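Local coordinates for putative uncharacterized protein (Helicobacter pylori, PDB 3TDG), which is a DsbG-like thioredoxin-fold oxidoreductase of the disulfide isomerase family, and probably acts as a reductase on disulfide bonds of other proteins, at residues L151-D156 with N176-V181; S190-A195 with Y226-Q231; E199-A204 with I215-K220. All coordinates share one frame; numbering follows the deposited sequence.

Contact 1. Residues L151-D156 with N176-V181; sequences LYIVSD and NTVRMV
Leu-151 opens a five-bond parallel ladder with both its N and its O: N donates to Thr-177 O at 2.9 Å, and O takes Arg-179 N at 2.8 Å. Ile-153 N to Arg-179 O, Val-181 N to Ile-153 O and Ser-155 N to Val-181 O carry the ladder on. These are the two central strands of the thioredoxin-fold sheet, joined by a right-handed beta-alpha-beta crossover through helices 160-167 and 169-175. On the face turned to those helices, Ile-153 CD1 meets Val-178 CG1 at 3.7 Å, Leu-151 lies alongside Val-178, and Met-180 CE reaches Ser-155 OG, 3.7 Å away. Ser-155 OG bonds to Tyr-222 and its side chain touches Cys-162 of the CxxC at the start of helix 160-167, probably the redox pair as in thioredoxins. On the opposite face, Arg-179 CB sits over the Tyr-152 ring, 4.1 Å from its centroid, and Val-181 CG2 meets the ring edge. The extended Arg-179 chain passes at a slant over the ring, CD near CZ, until NH1 donates at 3.0 Å to Tyr-152 OH, which lies close to the guanidinium plane; the ring and guanidinium planes stand 80° apart. Arg-179 NE takes Glu-138 in a salt bridge.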
# COMPACT_ATOMS: atom_id res chain seq x y z
N LEU A 151 -19.71 -22.90 14.10
CA LEU A 151 -18.59 -23.38 13.28
C LEU A 151 -18.88 -23.24 11.79
O LEU A 151 -19.75 -23.91 11.26
CB LEU A 151 -18.27 -24.84 13.62
CG LEU A 151 -17.22 -25.59 12.81
CD1 LEU A 151 -15.85 -24.91 12.86
CD2 LEU A 151 -17.12 -27.00 13.35
N TYR A 152 -18.14 -22.36 11.13
CA TYR A 152 -18.21 -22.24 9.69
C TYR A 152 -17.28 -23.27 9.03
O TYR A 152 -16.13 -23.42 9.44
CB TYR A 152 -17.77 -20.85 9.25
CG TYR A 152 -18.88 -19.83 9.26
CD1 TYR A 152 -19.77 -19.74 8.18
CD2 TYR A 152 -19.05 -18.96 10.34
CE1 TYR A 152 -20.78 -18.79 8.17
CE2 TYR A 152 -20.07 -18.00 10.35
CZ TYR A 152 -20.93 -17.92 9.26
OH TYR A 152 -21.96 -16.99 9.25
N ILE A 153 -17.80 -23.97 8.03
CA ILE A 153 -17.01 -24.91 7.24
C ILE A 153 -17.11 -24.57 5.74
O ILE A 153 -18.16 -24.76 5.13
CB ILE A 153 -17.47 -26.36 7.49
CG1 ILE A 153 -17.43 -26.69 8.98
CG2 ILE A 153 -16.61 -27.37 6.66
CD1 ILE A 153 -17.82 -28.07 9.34
N VAL A 154 -16.03 -24.06 5.16
CA VAL A 154 -16.00 -23.78 3.72
C VAL A 154 -15.53 -25.07 3.05
O VAL A 154 -14.50 -25.62 3.42
CB VAL A 154 -15.11 -22.59 3.38
CG1 VAL A 154 -15.13 -22.30 1.85
CG2 VAL A 154 -15.55 -21.34 4.17
N SER A 155 -16.33 -25.55 2.10
CA SER A 155 -16.23 -26.91 1.60
C SER A 155 -16.59 -26.99 0.10
O SER A 155 -17.57 -26.37 -0.34
CB SER A 155 -17.14 -27.83 2.41
OG SER A 155 -17.04 -29.19 1.98
N ASP A 156 -15.79 -27.75 -0.65
CA ASP A 156 -15.99 -27.96 -2.08
C ASP A 156 -16.46 -29.41 -2.26
O ASP A 156 -15.86 -30.33 -1.72
CB ASP A 156 -14.69 -27.69 -2.83
CG ASP A 156 -14.86 -27.69 -4.35
OD1 ASP A 156 -14.72 -26.60 -4.95
OD2 ASP A 156 -15.14 -28.77 -4.96
N ASN A 176 -21.11 -28.17 18.15
CA ASN A 176 -21.39 -26.87 17.54
C ASN A 176 -22.64 -26.84 16.67
O ASN A 176 -23.13 -27.87 16.25
CB ASN A 176 -20.23 -26.42 16.63
CG ASN A 176 -18.96 -26.14 17.39
OD1 ASN A 176 -18.64 -24.99 17.69
ND2 ASN A 176 -18.20 -27.19 17.65
N THR A 177 -23.12 -25.64 16.38
CA THR A 177 -23.99 -25.45 15.23
C THR A 177 -23.06 -25.15 14.06
O THR A 177 -22.22 -24.26 14.14
CB THR A 177 -25.02 -24.32 15.44
OG1 THR A 177 -26.09 -24.84 16.23
CG2 THR A 177 -25.60 -23.83 14.10
N VAL A 178 -23.21 -25.94 13.00
CA VAL A 178 -22.38 -25.82 11.81
C VAL A 178 -23.08 -25.02 10.71
O VAL A 178 -24.23 -25.29 10.37
CB VAL A 178 -21.98 -27.22 11.28
CG1 VAL A 178 -21.39 -27.15 9.85
CG2 VAL A 178 -21.02 -27.88 12.26
N ARG A 179 -22.37 -24.02 10.19
CA ARG A 179 -22.77 -23.34 8.96
C ARG A 179 -21.86 -23.78 7.81
O ARG A 179 -20.75 -23.25 7.63
CB ARG A 179 -22.75 -21.83 9.11
CG ARG A 179 -23.74 -21.32 10.17
CD ARG A 179 -23.74 -19.83 10.27
NE ARG A 179 -24.70 -19.42 11.30
CZ ARG A 179 -24.70 -18.24 11.91
NH1 ARG A 179 -23.79 -17.32 11.60
NH2 ARG A 179 -25.62 -17.98 12.83
N MET A 180 -22.34 -24.75 7.05
CA MET A 180 -21.57 -25.26 5.93
C MET A 180 -21.76 -24.37 4.68
O MET A 180 -22.88 -24.16 4.21
CB MET A 180 -21.98 -26.70 5.65
CG MET A 180 -21.01 -27.43 4.76
SD MET A 180 -21.17 -29.19 4.99
CE MET A 180 -20.40 -29.78 3.48
N VAL A 181 -20.65 -23.86 4.15
CA VAL A 181 -20.66 -22.99 2.98
C VAL A 181 -20.08 -23.79 1.82
O VAL A 181 -18.86 -24.02 1.76
CB VAL A 181 -19.83 -21.71 3.25
CG1 VAL A 181 -19.78 -20.81 2.01
CG2 VAL A 181 -20.39 -20.95 4.46

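Contact 2. Residues S190-A195 with Y226-Q231; sequences SAKKAA and YDINAQ
Tyr-226 meets Lys-193 as the two side chains run antiparallel, Tyr-226 CD2 4.0 Å from Lys-193 CE. Stretched out from CG to NZ, the lysine reaches the loop. There a water accepts from Lys-193 NZ at 2.8 Å and donates to Tyr-226 O at 2.7 Å; Lys-193 NZ also bonds to Ile-221 O, so the buried ammonium is held mainly by main-chain oxygens and water. Asp-227 acts through its backbone: its O receives the in-plane amide N-H of Gln-231 NE2 at 2.9 Å, a nearly straight bond (162°) that holds the Gln-231 side chain, bent at its second torsion, against its own loop. Ile-228 is the apolar wedge. With CG1 anti to its backbone N (chi1 -177°), it sends CD1 between the two lysine stems, 3.5 Å from both Lys-192 CG and Lys-193 CG, tight fits for carbon pairs. Its carbonyl O lies 3.0 Å from Lys-192 CE. At Gln-231 the loop offers its carbonyl O to Lys-192 NZ at 3.0 Å; the ammonium approaches from well above the carbonyl plane, reaching it through a bend at the last torsion (chi4 42°). The loop thus closes over one side of helix 188-206, where Leu-196 continues the apolar patch. In the chain it links helix 211-222 to helix 235-249, and Tyr-226 also packs on Lys-220 and Ile-221 at the end of the former.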
# COMPACT_ATOMS: atom_id res chain seq x y z
N SER A 190 -17.53 -28.66 -9.43
CA SER A 190 -17.70 -28.09 -8.09
C SER A 190 -18.86 -27.08 -8.11
O SER A 190 -19.83 -27.21 -7.35
CB SER A 190 -16.42 -27.38 -7.63
OG SER A 190 -15.33 -28.28 -7.49
N ALA A 191 -18.77 -26.11 -9.02
CA ALA A 191 -19.80 -25.08 -9.17
C ALA A 191 -21.18 -25.70 -9.42
O ALA A 191 -22.18 -25.32 -8.79
CB ALA A 191 -19.40 -24.10 -10.29
N LYS A 192 -21.22 -26.68 -10.31
CA LYS A 192 -22.46 -27.37 -10.64
C LYS A 192 -23.04 -28.12 -9.45
O LYS A 192 -24.23 -28.04 -9.18
CB LYS A 192 -22.20 -28.32 -11.82
CG LYS A 192 -23.42 -29.04 -12.32
CD LYS A 192 -23.22 -29.50 -13.78
CE LYS A 192 -24.15 -30.66 -14.11
NZ LYS A 192 -25.55 -30.47 -13.56
N LYS A 193 -22.21 -28.85 -8.74
CA LYS A 193 -22.68 -29.51 -7.53
C LYS A 193 -23.11 -28.50 -6.47
O LYS A 193 -24.13 -28.68 -5.82
CB LYS A 193 -21.60 -30.47 -6.99
CG LYS A 193 -21.53 -31.80 -7.78
CD LYS A 193 -20.84 -32.89 -6.97
CE LYS A 193 -20.79 -34.23 -7.77
NZ LYS A 193 -20.20 -35.31 -6.93
N ALA A 194 -22.33 -27.44 -6.26
CA ALA A 194 -22.73 -26.38 -5.32
C ALA A 194 -24.11 -25.81 -5.68
O ALA A 194 -24.95 -25.61 -4.81
CB ALA A 194 -21.66 -25.26 -5.27
N ALA A 195 -24.34 -25.57 -6.98
CA ALA A 195 -25.64 -25.09 -7.49
C ALA A 195 -26.80 -26.02 -7.16
O ALA A 195 -27.86 -25.58 -6.71
CB ALA A 195 -25.58 -24.80 -9.02
N TYR A 226 -21.93 -39.82 -7.60
CA TYR A 226 -23.05 -38.98 -8.00
C TYR A 226 -22.86 -38.45 -9.43
O TYR A 226 -21.95 -37.66 -9.71
CB TYR A 226 -23.27 -37.81 -7.03
CG TYR A 226 -24.53 -37.02 -7.32
CD1 TYR A 226 -25.77 -37.44 -6.84
CD2 TYR A 226 -24.48 -35.85 -8.09
CE1 TYR A 226 -26.93 -36.73 -7.12
CE2 TYR A 226 -25.64 -35.13 -8.37
CZ TYR A 226 -26.86 -35.57 -7.87
OH TYR A 226 -28.00 -34.86 -8.14
N ASP A 227 -23.73 -38.91 -10.32
CA ASP A 227 -23.65 -38.59 -11.73
C ASP A 227 -24.05 -37.14 -11.98
O ASP A 227 -25.22 -36.82 -12.20
CB ASP A 227 -24.53 -39.54 -12.55
CG ASP A 227 -24.14 -39.59 -14.02
OD1 ASP A 227 -23.41 -38.67 -14.48
OD2 ASP A 227 -24.55 -40.55 -14.71
N ILE A 228 -23.05 -36.28 -11.95
CA ILE A 228 -23.25 -34.85 -12.05
C ILE A 228 -23.83 -34.41 -13.41
O ILE A 228 -24.72 -33.57 -13.47
CB ILE A 228 -21.95 -34.09 -11.62
CG1 ILE A 228 -22.17 -32.58 -11.63
CG2 ILE A 228 -20.72 -34.56 -12.41
CD1 ILE A 228 -23.32 -32.15 -10.73
N ASN A 229 -23.35 -35.01 -14.50
CA ASN A 229 -23.85 -34.67 -15.83
C ASN A 229 -25.28 -35.15 -16.12
O ASN A 229 -25.94 -34.62 -17.01
CB ASN A 229 -22.87 -35.14 -16.90
CG ASN A 229 -21.49 -34.56 -16.70
OD1 ASN A 229 -20.49 -35.28 -16.73
ND2 ASN A 229 -21.42 -33.26 -16.47
N ALA A 230 -25.75 -36.12 -15.33
CA ALA A 230 -27.11 -36.64 -15.43
C ALA A 230 -28.14 -35.70 -14.80
O ALA A 230 -29.33 -36.03 -14.73
CB ALA A 230 -27.20 -38.01 -14.79
N GLN A 231 -27.69 -34.54 -14.32
CA GLN A 231 -28.57 -33.57 -13.69
C GLN A 231 -28.64 -32.30 -14.52
O GLN A 231 -27.64 -31.88 -15.11
CB GLN A 231 -28.09 -33.22 -12.28
CG GLN A 231 -27.47 -34.37 -11.49
CD GLN A 231 -28.46 -35.49 -11.20
OE1 GLN A 231 -29.65 -35.24 -10.98
NE2 GLN A 231 -27.98 -36.73 -11.19
O HOH W 1 -19.40 -36.89 -9.11

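Contact 3. Residues E199-A204 with I215-K220; sequences EEMAKA and ISILEK
Glu-200 OE1 accepts from Lys-220 NZ at 2.7 Å, a salt bridge closing the outer side of an antiparallel helical hairpin. Helices 188-206 and 211-222, joined by a short turn, form this pair within the helical part added to the thioredoxin fold; the axes of the two segments come within 10.6 Å and run at 160° to each other. The ammonium meets OE1 from above the carboxylate plane, 41° out of it, and the two side chains cross at about a right angle. Lys-220 bends at its third torsion to make that approach. OE2 is farther from NZ, so the bridge is one-sided, and the pairing would be expected to steady the charge of both groups beside the apolar seam.

Beneath the bridge, Ile-217 fills the gap between the helices. Its CG2 lies 3.4 Å from Glu-200 CG, so the methylenes of the glutamate serve as an apolar surface while the carboxylate turns outward to the lysine. The turn of Glu-200 about CB-CG (chi2 112°) makes both roles possible at once. The other branch of Ile-217 reaches across through CG1 to CD1, 3.8 Å from Ala-204 CB. Met-201 turns about CB-CG to bring its methyl beneath the isoleucine, and Leu-218, next to Ile-217 in the chain, extends this lower layer; Met-201 and Leu-218 both also touch Ile-137 of strand 137-139, which joins the hairpin to the sheet. Met-201 CE touches two residues of helix 211-222, 3.7 Å from Ile-217 CG2 and 4.0 Å from Leu-218 CG.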
# COMPACT_ATOMS: atom_id res chain seq x y z
N GLU A 199 -30.10 -25.48 -4.80
CA GLU A 199 -31.47 -25.76 -5.27
C GLU A 199 -32.15 -26.76 -4.36
O GLU A 199 -33.27 -26.55 -3.94
CB GLU A 199 -31.44 -26.27 -6.71
CG GLU A 199 -32.80 -26.66 -7.30
CD GLU A 199 -32.68 -27.01 -8.78
OE1 GLU A 199 -32.03 -28.03 -9.11
OE2 GLU A 199 -33.18 -26.24 -9.63
N GLU A 200 -31.43 -27.83 -4.02
CA GLU A 200 -32.01 -28.88 -3.21
C GLU A 200 -32.26 -28.42 -1.76
O GLU A 200 -33.26 -28.84 -1.16
CB GLU A 200 -31.11 -30.13 -3.30
CG GLU A 200 -31.59 -31.31 -2.51
CD GLU A 200 -32.06 -32.48 -3.37
OE1 GLU A 200 -31.20 -33.12 -4.04
OE2 GLU A 200 -33.29 -32.76 -3.37
N MET A 201 -31.39 -27.56 -1.21
CA MET A 201 -31.61 -27.01 0.13
C MET A 201 -32.83 -26.07 0.21
O MET A 201 -33.54 -26.09 1.19
CB MET A 201 -30.36 -26.26 0.66
CG MET A 201 -29.25 -27.20 1.17
SD MET A 201 -29.80 -28.40 2.43
CE MET A 201 -28.54 -29.65 2.19
N ALA A 202 -33.02 -25.25 -0.82
CA ALA A 202 -34.24 -24.41 -0.95
C ALA A 202 -35.52 -25.26 -0.86
O ALA A 202 -36.41 -24.95 -0.05
CB ALA A 202 -34.20 -23.58 -2.25
N LYS A 203 -35.59 -26.34 -1.64
CA LYS A 203 -36.74 -27.28 -1.59
C LYS A 203 -36.87 -27.93 -0.23
O LYS A 203 -37.96 -28.00 0.32
CB LYS A 203 -36.63 -28.35 -2.70
CG LYS A 203 -36.71 -27.76 -4.10
CD LYS A 203 -36.55 -28.81 -5.19
CE LYS A 203 -36.62 -28.15 -6.57
NZ LYS A 203 -35.99 -28.97 -7.64
N ALA A 204 -35.74 -28.38 0.33
CA ALA A 204 -35.74 -29.00 1.65
C ALA A 204 -36.26 -28.07 2.75
O ALA A 204 -37.04 -28.50 3.60
CB ALA A 204 -34.35 -29.53 2.00
N ILE A 215 -28.30 -33.43 5.72
CA ILE A 215 -27.03 -34.17 5.64
C ILE A 215 -27.06 -35.22 4.55
O ILE A 215 -26.11 -35.32 3.78
CB ILE A 215 -26.63 -34.78 7.01
CG1 ILE A 215 -26.48 -33.65 8.03
CG2 ILE A 215 -25.33 -35.59 6.91
CD1 ILE A 215 -26.26 -34.14 9.43
N SER A 216 -28.17 -35.96 4.43
CA SER A 216 -28.32 -36.94 3.36
C SER A 216 -28.23 -36.31 1.98
O SER A 216 -27.65 -36.90 1.08
CB SER A 216 -29.63 -37.73 3.47
OG SER A 216 -29.61 -38.51 4.63
N ILE A 217 -28.81 -35.12 1.82
CA ILE A 217 -28.67 -34.40 0.56
C ILE A 217 -27.19 -34.14 0.28
O ILE A 217 -26.73 -34.37 -0.82
CB ILE A 217 -29.49 -33.06 0.58
CG1 ILE A 217 -30.98 -33.37 0.43
CG2 ILE A 217 -29.01 -32.11 -0.52
CD1 ILE A 217 -31.89 -32.26 0.95
N LEU A 218 -26.46 -33.68 1.29
CA LEU A 218 -25.03 -33.38 1.13
C LEU A 218 -24.22 -34.64 0.75
O LEU A 218 -23.46 -34.64 -0.22
CB LEU A 218 -24.48 -32.71 2.39
CG LEU A 218 -24.93 -31.26 2.66
CD1 LEU A 218 -24.58 -30.83 4.08
CD2 LEU A 218 -24.35 -30.27 1.63
N GLU A 219 -24.42 -35.72 1.50
CA GLU A 219 -23.77 -37.01 1.24
C GLU A 219 -24.12 -37.53 -0.14
O GLU A 219 -23.24 -37.94 -0.91
CB GLU A 219 -24.13 -38.02 2.33
CG GLU A 219 -23.63 -37.58 3.70
CD GLU A 219 -24.05 -38.51 4.83
OE1 GLU A 219 -25.04 -39.26 4.68
OE2 GLU A 219 -23.38 -38.48 5.89
N LYS A 220 -25.40 -37.46 -0.50
CA LYS A 220 -25.84 -37.88 -1.83
C LYS A 220 -25.01 -37.15 -2.90
O LYS A 220 -24.42 -37.80 -3.78
CB LYS A 220 -27.36 -37.65 -2.02
CG LYS A 220 -27.91 -38.01 -3.42
CD LYS A 220 -29.41 -37.70 -3.58
CE LYS A 220 -29.66 -36.22 -3.91
NZ LYS A 220 -31.12 -35.86 -3.91

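Contact 1 belongs to the core of the thioredoxin-fold sheet, while contacts 2 and 3 join helical and loop elements at its periphery, both using helix 188-206. That helix follows strand 177-182 directly in the chain. The sheet is held chiefly by repeated main-chain bonds, contact 3 by apolar packing with one salt bridge, and contact 2 by lysine stems around an isoleucine, with ammonium groups reaching carbonyls and water. Contact 3 is largely buried, contact 2 only in part. All three meet: Met-180 SD packs on Leu-218 CD1, Asp-156 OD2 probably bonds to Ser-190 OG, and Tyr-226 CD1 lies against Lys-220 O.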